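Local coordinates for protein multiheme cytochrome cf (Carboxydothermus ferrireducens DSM 11255, PDB 6QVM) that probably carries electrons through a chain of eleven c-type hemes set in the S-layer to insoluble extracellular iron(III), at residues A[281-284]-A[285-289]; A[308-312]-A[313-317]. All coordinates share one frame; numbering follows the deposited sequence.

Contact 1 of 2, residues A[281-284]-A[285-289]; sequences LFVG and KDYKY. With HEC (heme c), chain H.
Val-283 and Gly-284 meet Tyr-287 to Tyr-289 round a type I beta turn that reverses the end of strand 279-284, a tight hairpin bend with a G1-type bulge. Two bonds define it. Tyr-287 N donates to Gly-284 O at 2.9 Å, and Gly-284 N gives a nearly straight bond to Lys-288 O (171° at the hydrogen). Tyr-287 takes the left-handed bulge position with phi 71°. Beyond the bend, Val-283 is bridged to Tyr-289, and the CA-H of Tyr-289 points to Phe-282 O, with CA and O 3.4 Å apart.

The two methyls of Val-283 are divided between the tyrosines. A chi1 of 172° turns CG1 of Val-283 away from the backbone N, to 3.6 Å from Tyr-287 CA, while CG2 comes to 3.9 Å from Tyr-289 CE1. The Tyr-289 ring spans the strand side chains and the heme: its CZ lies 3.4 Å from the heme methyl CMB. Replacing Tyr-289 by alanine removes this ring, which would probably open a gap between Val-283 CG2 and that methyl. Leu-281 CD1 touches both groups, lying 4.0 Å from Tyr-289 CE1 and equally far from the heme methyl CMA.

Contact 2 of 2, residues A[308-312]-A[313-317]; sequences QNWLV and SCAKC. With HEC (heme c), chain H.
Asn-309 and Trp-310 present their carbonyls to Ser-313, Cys-314 and Ala-315, closing a short helix as it runs into a heme-binding CXXCH sequence. Ser-313 N bonds to Asn-309 O at 2.9 Å in the helical i+4 pattern. Trp-310 O accepts twice, from Cys-314 N at 2.7 Å and from Ala-315 N at 2.8 Å, the donors arriving from opposite faces of the carbonyl plane; Cys-314 is the first residue to leave helical angles. At the other end Asn-309 is the N-cap, its OD1 taking the N-H of Val-312 at 3.1 Å from above the carboxamide plane.

The indole of Trp-310, its CG anti to the backbone N (chi1 163°), swings back over the segment that follows. Ala-315 CB sits over its six-membered ring, 3.6 Å from the centroid and 16° off the normal, a CH-pi contact, and Cys-314 CB lies obliquely by CD1. The Cys-314 SG to heme CAB thioether measures 1.9 Å, as does that from Cys-317 SG to CAC; His-318 completes the signature. Water 1 joins Asn-309 N to Ser-313 OG.

Around the short helix, Leu-311 and Val-312 rest on Tyr-333 of strand 333-336 and Tyr-340 of strand 339-342, while the Trp-310 ring meets Tyr-272 of strand 270-275 and His-318.

Contacts 1 and 2, with centres 10 Å apart, join the bend of the antiparallel sheet to the heme-attachment segment. Two probable backbone hydrogen bonds tie them: Trp-310 N with Tyr-287 O at 2.6 Å and Tyr-289 N with Gln-308 O at 3.2 Å. The Tyr-289 hydroxyl packs against contact 2, with OH 3.3 Å from Cys-314 SG. Methyl CMB and thioether carbon CAB are substituents of one pyrrole ring, so the two contacts meet at the same edge of the heme. Away from the heme, Lys-288 of contact 1 and Val-312 of contact 2 each come within about 4 Å, by side chain, of a bound N-acetylgalactosamine, so the paired segments span heme and glycan.

Contact 1 of 2, residues A[281-284]-A[285-289]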
loop_
_atom_site.group_PDB
_atom_site.type_symbol
_atom_site.label_atom_id
_atom_site.label_comp_id
_atom_site.label_asym_id
_atom_site.label_seq_id
_atom_site.Cartn_x
_atom_site.Cartn_y
_atom_site.Cartn_z
ATOM N N LEU A 281 1.716 -22.941 -5.550
ATOM C CA LEU A 281 0.735 -23.924 -5.120
ATOM C C LEU A 281 -0.448 -23.883 -6.077
ATOM O O LEU A 281 -0.716 -22.858 -6.710
ATOM C CB LEU A 281 0.268 -23.660 -3.687
ATOM C CG LEU A 281 1.313 -23.748 -2.571
ATOM C CD1 LEU A 281 0.639 -23.550 -1.222
ATOM C CD2 LEU A 281 2.063 -25.071 -2.601
ATOM N N PHE A 282 -1.152 -25.002 -6.186
ATOM C CA PHE A 282 -2.198 -25.154 -7.183
ATOM C C PHE A 282 -3.501 -25.571 -6.517
ATOM O O PHE A 282 -3.512 -26.413 -5.615
ATOM C CB PHE A 282 -1.768 -26.154 -8.262
ATOM C CG PHE A 282 -0.579 -25.687 -9.063
ATOM C CD1 PHE A 282 0.708 -25.857 -8.576
ATOM C CD2 PHE A 282 -0.748 -25.041 -10.278
ATOM C CE1 PHE A 282 1.801 -25.416 -9.292
ATOM C CE2 PHE A 282 0.346 -24.590 -10.999
ATOM C CZ PHE A 282 1.622 -24.782 -10.505
ATOM N N VAL A 283 -4.593 -24.964 -6.972
ATOM C CA VAL A 283 -5.902 -25.085 -6.344
ATOM C C VAL A 283 -6.855 -25.722 -7.347
ATOM O O VAL A 283 -7.075 -25.179 -8.437
ATOM C CB VAL A 283 -6.420 -23.716 -5.876
ATOM C CG1 VAL A 283 -7.855 -23.823 -5.394
ATOM C CG2 VAL A 283 -5.518 -23.161 -4.774
ATOM N N GLY A 284 -7.428 -26.861 -6.973
ATOM C CA GLY A 284 -8.271 -27.615 -7.871
ATOM C C GLY A 284 -9.637 -26.988 -8.088
ATOM O O GLY A 284 -10.005 -25.979 -7.488
ATOM N N LYS A 285 -10.411 -27.627 -8.968
ATOM C CA LYS A 285 -11.774 -27.189 -9.226
ATOM C C LYS A 285 -12.658 -27.290 -7.987
ATOM O O LYS A 285 -13.667 -26.583 -7.908
ATOM C CB LYS A 285 -12.374 -28.003 -10.375
ATOM C CG LYS A 285 -11.685 -27.779 -11.709
ATOM C CD LYS A 285 -12.669 -27.305 -12.763
ATOM C CE LYS A 285 -11.943 -26.700 -13.960
ATOM N NZ LYS A 285 -11.352 -25.376 -13.629
ATOM N N ASP A 286 -12.305 -28.147 -7.028
ATOM C CA ASP A 286 -13.005 -28.253 -5.757
ATOM C C ASP A 286 -12.377 -27.389 -4.669
ATOM O O ASP A 286 -12.747 -27.526 -3.502
ATOM C CB ASP A 286 -13.048 -29.716 -5.306
ATOM C CG ASP A 286 -11.669 -30.290 -5.042
ATOM O OD1 ASP A 286 -10.680 -29.708 -5.532
ATOM O OD2 ASP A 286 -11.580 -31.320 -4.337
ATOM N N TYR A 287 -11.403 -26.547 -5.027
ATOM C CA TYR A 287 -10.720 -25.590 -4.158
ATOM C C TYR A 287 -9.781 -26.237 -3.152
ATOM O O TYR A 287 -9.369 -25.572 -2.185
ATOM C CB TYR A 287 -11.709 -24.682 -3.417
ATOM C CG TYR A 287 -12.513 -23.818 -4.347
ATOM C CD1 TYR A 287 -12.012 -22.609 -4.804
ATOM C CD2 TYR A 287 -13.767 -24.219 -4.779
ATOM C CE1 TYR A 287 -12.744 -21.812 -5.656
ATOM C CE2 TYR A 287 -14.509 -23.435 -5.639
ATOM C CZ TYR A 287 -13.989 -22.232 -6.074
ATOM O OH TYR A 287 -14.709 -21.439 -6.931
ATOM N N LYS A 288 -9.420 -27.500 -3.345
ATOM C CA LYS A 288 -8.435 -28.145 -2.495
ATOM C C LYS A 288 -7.078 -28.124 -3.175
ATOM O O LYS A 288 -6.982 -28.145 -4.403
ATOM C CB LYS A 288 -8.828 -29.585 -2.172
ATOM C CG LYS A 288 -10.167 -29.721 -1.484
ATOM C CD LYS A 288 -10.272 -30.981 -0.650
ATOM C CE LYS A 288 -11.685 -31.135 -0.101
ATOM N NZ LYS A 288 -11.721 -32.021 1.097
ATOM N N TYR A 289 -6.026 -28.084 -2.364
ATOM C CA TYR A 289 -4.685 -28.059 -2.917
ATOM C C TYR A 289 -4.371 -29.380 -3.614
ATOM O O TYR A 289 -4.985 -30.417 -3.356
ATOM C CB TYR A 289 -3.664 -27.763 -1.822
ATOM C CG TYR A 289 -3.720 -26.330 -1.345
ATOM C CD1 TYR A 289 -3.231 -25.300 -2.135
ATOM C CD2 TYR A 289 -4.275 -26.005 -0.114
ATOM C CE1 TYR A 289 -3.279 -23.991 -1.710
ATOM C CE2 TYR A 289 -4.331 -24.695 0.318
ATOM C CZ TYR A 289 -3.827 -23.697 -0.485
ATOM O OH TYR A 289 -3.882 -22.396 -0.066
HETATM FE FE HEC H . -0.740 -17.529 3.726
HETATM C CHA HEC H . 2.329 -16.187 2.834
HETATM C CHB HEC H . -0.046 -20.287 1.788
HETATM C CHC HEC H . -3.664 -19.008 4.797
HETATM C CHD HEC H . -1.635 -14.632 5.299
HETATM N NA HEC H . 0.844 -18.127 2.536
HETATM C C1A HEC H . 1.995 -17.404 2.283
HETATM C C2A HEC H . 2.808 -18.162 1.354
HETATM C C3A HEC H . 2.159 -19.295 1.063
HETATM C C4A HEC H . 0.911 -19.296 1.802
HETATM C CMA HEC H . 2.655 -20.396 0.102
HETATM C CAA HEC H . 4.190 -17.726 0.819
HETATM C CBA HEC H . 5.231 -18.155 1.856
HETATM C CGA HEC H . 6.628 -17.869 1.366
HETATM O O1A HEC H . 6.943 -16.689 1.047
HETATM O O2A HEC H . 7.432 -18.837 1.319
HETATM N NB HEC H . -1.703 -19.295 3.340
HETATM C C1B HEC H . -1.177 -20.331 2.584
HETATM C C2B HEC H . -2.039 -21.481 2.758
HETATM C C3B HEC H . -3.046 -21.134 3.588
HETATM C C4B HEC H . -2.849 -19.748 3.967
HETATM C CMB HEC H . -1.803 -22.841 2.065
HETATM C CAB HEC H . -4.226 -22.012 4.074
HETATM C CBB HEC H . -3.737 -23.247 4.866
HETATM N NC HEC H . -2.358 -16.922 4.815
HETATM C C1C HEC H . -3.447 -17.697 5.171
HETATM C C2C HEC H . -4.308 -16.909 6.032
HETATM C C3C HEC H . -3.747 -15.694 6.176
HETATM C C4C HEC H . -2.513 -15.687 5.409
HETATM C CMC HEC H . -5.640 -17.404 6.635
HETATM C CAC HEC H . -4.283 -14.479 6.975
HETATM C CBC HEC H . -4.323 -14.795 8.483
HETATM N ND HEC H . 0.193 -15.696 3.992
HETATM C C1D HEC H . -0.372 -14.667 4.739
HETATM C C2D HEC H . 0.593 -13.605 4.853
HETATM C C3D HEC H . 1.838 -14.082 4.084
HETATM C C4D HEC H . 1.492 -15.391 3.586
HETATM C CMD HEC H . 0.347 -12.278 5.597
HETATM C CAD HEC H . 3.183 -13.350 3.870
HETATM C CBD HEC H . 3.800 -12.968 5.218
HETATM C CGD HEC H . 4.425 -14.173 5.870
HETATM O O1D HEC H . 4.627 -15.185 5.159
HETATM O O2D HEC H . 4.721 -14.131 7.088
#

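Contact 2 of 2, residues A[308-312]-A[313-317]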
loop_
_atom_site.group_PDB
_atom_site.type_symbol
_atom_site.label_atom_id
_atom_site.label_comp_id
_atom_site.label_asym_id
_atom_site.label_seq_id
_atom_site.Cartn_x
_atom_site.Cartn_y
_atom_site.Cartn_z
ATOM N N GLN A 308 -5.738 -28.731 2.390
ATOM C CA GLN A 308 -6.814 -27.870 2.857
ATOM C C GLN A 308 -7.663 -27.372 1.692
ATOM O O GLN A 308 -7.265 -27.413 0.524
ATOM C CB GLN A 308 -6.263 -26.668 3.634
ATOM C CG GLN A 308 -5.358 -27.011 4.808
ATOM C CD GLN A 308 -3.903 -27.148 4.407
ATOM O OE1 GLN A 308 -3.588 -27.624 3.317
ATOM N NE2 GLN A 308 -3.006 -26.728 5.292
ATOM N N ASN A 309 -8.866 -26.910 2.030
ATOM C CA ASN A 309 -9.692 -26.149 1.100
ATOM C C ASN A 309 -9.192 -24.710 1.122
ATOM O O ASN A 309 -9.299 -24.022 2.144
ATOM C CB ASN A 309 -11.168 -26.244 1.481
ATOM C CG ASN A 309 -12.087 -25.585 0.457
ATOM O OD1 ASN A 309 -11.795 -24.502 -0.059
ATOM N ND2 ASN A 309 -13.207 -26.237 0.166
ATOM N N TRP A 310 -8.646 -24.256 -0.009
ATOM C CA TRP A 310 -8.047 -22.927 -0.063
ATOM C C TRP A 310 -9.097 -21.847 0.134
ATOM O O TRP A 310 -8.864 -20.859 0.838
ATOM C CB TRP A 310 -7.315 -22.728 -1.389
ATOM C CG TRP A 310 -7.032 -21.290 -1.708
ATOM C CD1 TRP A 310 -5.986 -20.537 -1.253
ATOM C CD2 TRP A 310 -7.810 -20.429 -2.546
ATOM N NE1 TRP A 310 -6.064 -19.263 -1.758
ATOM C CE2 TRP A 310 -7.173 -19.170 -2.559
ATOM C CE3 TRP A 310 -8.980 -20.602 -3.296
ATOM C CZ2 TRP A 310 -7.669 -18.091 -3.286
ATOM C CZ3 TRP A 310 -9.470 -19.528 -4.018
ATOM C CH2 TRP A 310 -8.817 -18.288 -4.005
ATOM N N LEU A 311 -10.270 -22.025 -0.473
ATOM C CA LEU A 311 -11.311 -21.006 -0.381
ATOM C C LEU A 311 -11.810 -20.843 1.049
ATOM O O LEU A 311 -12.059 -19.720 1.504
ATOM C CB LEU A 311 -12.460 -21.361 -1.319
ATOM C CG LEU A 311 -13.546 -20.315 -1.566
ATOM C CD1 LEU A 311 -12.957 -19.042 -2.148
ATOM C CD2 LEU A 311 -14.614 -20.882 -2.494
ATOM N N VAL A 312 -11.951 -21.955 1.774
ATOM C CA VAL A 312 -12.500 -21.907 3.123
ATOM C C VAL A 312 -11.425 -21.486 4.124
ATOM O O VAL A 312 -11.699 -20.777 5.098
ATOM C CB VAL A 312 -13.140 -23.265 3.481
ATOM C CG1 VAL A 312 -13.509 -23.312 4.958
ATOM C CG2 VAL A 312 -14.347 -23.514 2.603
ATOM N N SER A 313 -10.185 -21.919 3.907
ATOM C CA SER A 313 -9.140 -21.793 4.917
ATOM C C SER A 313 -8.073 -20.744 4.611
ATOM O O SER A 313 -7.320 -20.368 5.523
ATOM C CB SER A 313 -8.459 -23.152 5.136
ATOM O OG SER A 313 -9.393 -24.106 5.626
ATOM N N CYS A 314 -7.991 -20.250 3.372
ATOM C CA CYS A 314 -6.819 -19.448 3.025
ATOM C C CYS A 314 -7.163 -18.184 2.268
ATOM O O CYS A 314 -6.504 -17.150 2.445
ATOM C CB CYS A 314 -5.823 -20.268 2.189
ATOM S SG CYS A 314 -5.543 -21.960 2.766
ATOM N N ALA A 315 -8.199 -18.254 1.436
ATOM C CA ALA A 315 -8.465 -17.191 0.472
ATOM C C ALA A 315 -8.699 -15.842 1.150
ATOM O O ALA A 315 -8.372 -14.791 0.581
ATOM C CB ALA A 315 -9.661 -17.575 -0.390
ATOM N N LYS A 316 -9.232 -15.857 2.374
ATOM C CA LYS A 316 -9.624 -14.625 3.046
ATOM C C LYS A 316 -8.460 -13.659 3.225
ATOM O O LYS A 316 -8.691 -12.459 3.391
ATOM C CB LYS A 316 -10.243 -14.944 4.408
ATOM C CG LYS A 316 -9.275 -15.641 5.346
ATOM C CD LYS A 316 -9.985 -16.309 6.501
ATOM C CE LYS A 316 -9.021 -16.670 7.617
ATOM N NZ LYS A 316 -9.739 -17.300 8.756
ATOM N N CYS A 317 -7.223 -14.146 3.205
ATOM C CA CYS A 317 -6.057 -13.278 3.255
ATOM C C CYS A 317 -5.376 -13.152 1.899
ATOM O O CYS A 317 -4.396 -12.412 1.782
ATOM C CB CYS A 317 -5.053 -13.784 4.298
ATOM S SG CYS A 317 -5.706 -13.841 5.977
HETATM FE FE HEC H . -0.740 -17.529 3.726
HETATM C CHA HEC H . 2.329 -16.187 2.834
HETATM C CHB HEC H . -0.046 -20.287 1.788
HETATM C CHC HEC H . -3.664 -19.008 4.797
HETATM C CHD HEC H . -1.635 -14.632 5.299
HETATM N NA HEC H . 0.844 -18.127 2.536
HETATM C C1A HEC H . 1.995 -17.404 2.283
HETATM C C2A HEC H . 2.808 -18.162 1.354
HETATM C C3A HEC H . 2.159 -19.295 1.063
HETATM C C4A HEC H . 0.911 -19.296 1.802
HETATM C CMA HEC H . 2.655 -20.396 0.102
HETATM C CAA HEC H . 4.190 -17.726 0.819
HETATM C CBA HEC H . 5.231 -18.155 1.856
HETATM C CGA HEC H . 6.628 -17.869 1.366
HETATM O O1A HEC H . 6.943 -16.689 1.047
HETATM O O2A HEC H . 7.432 -18.837 1.319
HETATM N NB HEC H . -1.703 -19.295 3.340
HETATM C C1B HEC H . -1.177 -20.331 2.584
HETATM C C2B HEC H . -2.039 -21.481 2.758
HETATM C C3B HEC H . -3.046 -21.134 3.588
HETATM C C4B HEC H . -2.849 -19.748 3.967
HETATM C CMB HEC H . -1.803 -22.841 2.065
HETATM C CAB HEC H . -4.226 -22.012 4.074
HETATM C CBB HEC H . -3.737 -23.247 4.866
HETATM N NC HEC H . -2.358 -16.922 4.815
HETATM C C1C HEC H . -3.447 -17.697 5.171
HETATM C C2C HEC H . -4.308 -16.909 6.032
HETATM C C3C HEC H . -3.747 -15.694 6.176
HETATM C C4C HEC H . -2.513 -15.687 5.409
HETATM C CMC HEC H . -5.640 -17.404 6.635
HETATM C CAC HEC H . -4.283 -14.479 6.975
HETATM C CBC HEC H . -4.323 -14.795 8.483
HETATM N ND HEC H . 0.193 -15.696 3.992
HETATM C C1D HEC H . -0.372 -14.667 4.739
HETATM C C2D HEC H . 0.593 -13.605 4.853
HETATM C C3D HEC H . 1.838 -14.082 4.084
HETATM C C4D HEC H . 1.492 -15.391 3.586
HETATM C CMD HEC H . 0.347 -12.278 5.597
HETATM C CAD HEC H . 3.183 -13.350 3.870
HETATM C CBD HEC H . 3.800 -12.968 5.218
HETATM C CGD HEC H . 4.425 -14.173 5.870
HETATM O O1D HEC H . 4.627 -15.185 5.159
HETATM O O2D HEC H . 4.721 -14.131 7.088
HETATM O O HOH W 1 -9.772 -26.577 4.448
HETATM O O HOH W 2 -10.849 -18.070 3.478
HETATM O O HOH W 3 -11.098 -19.378 7.578
#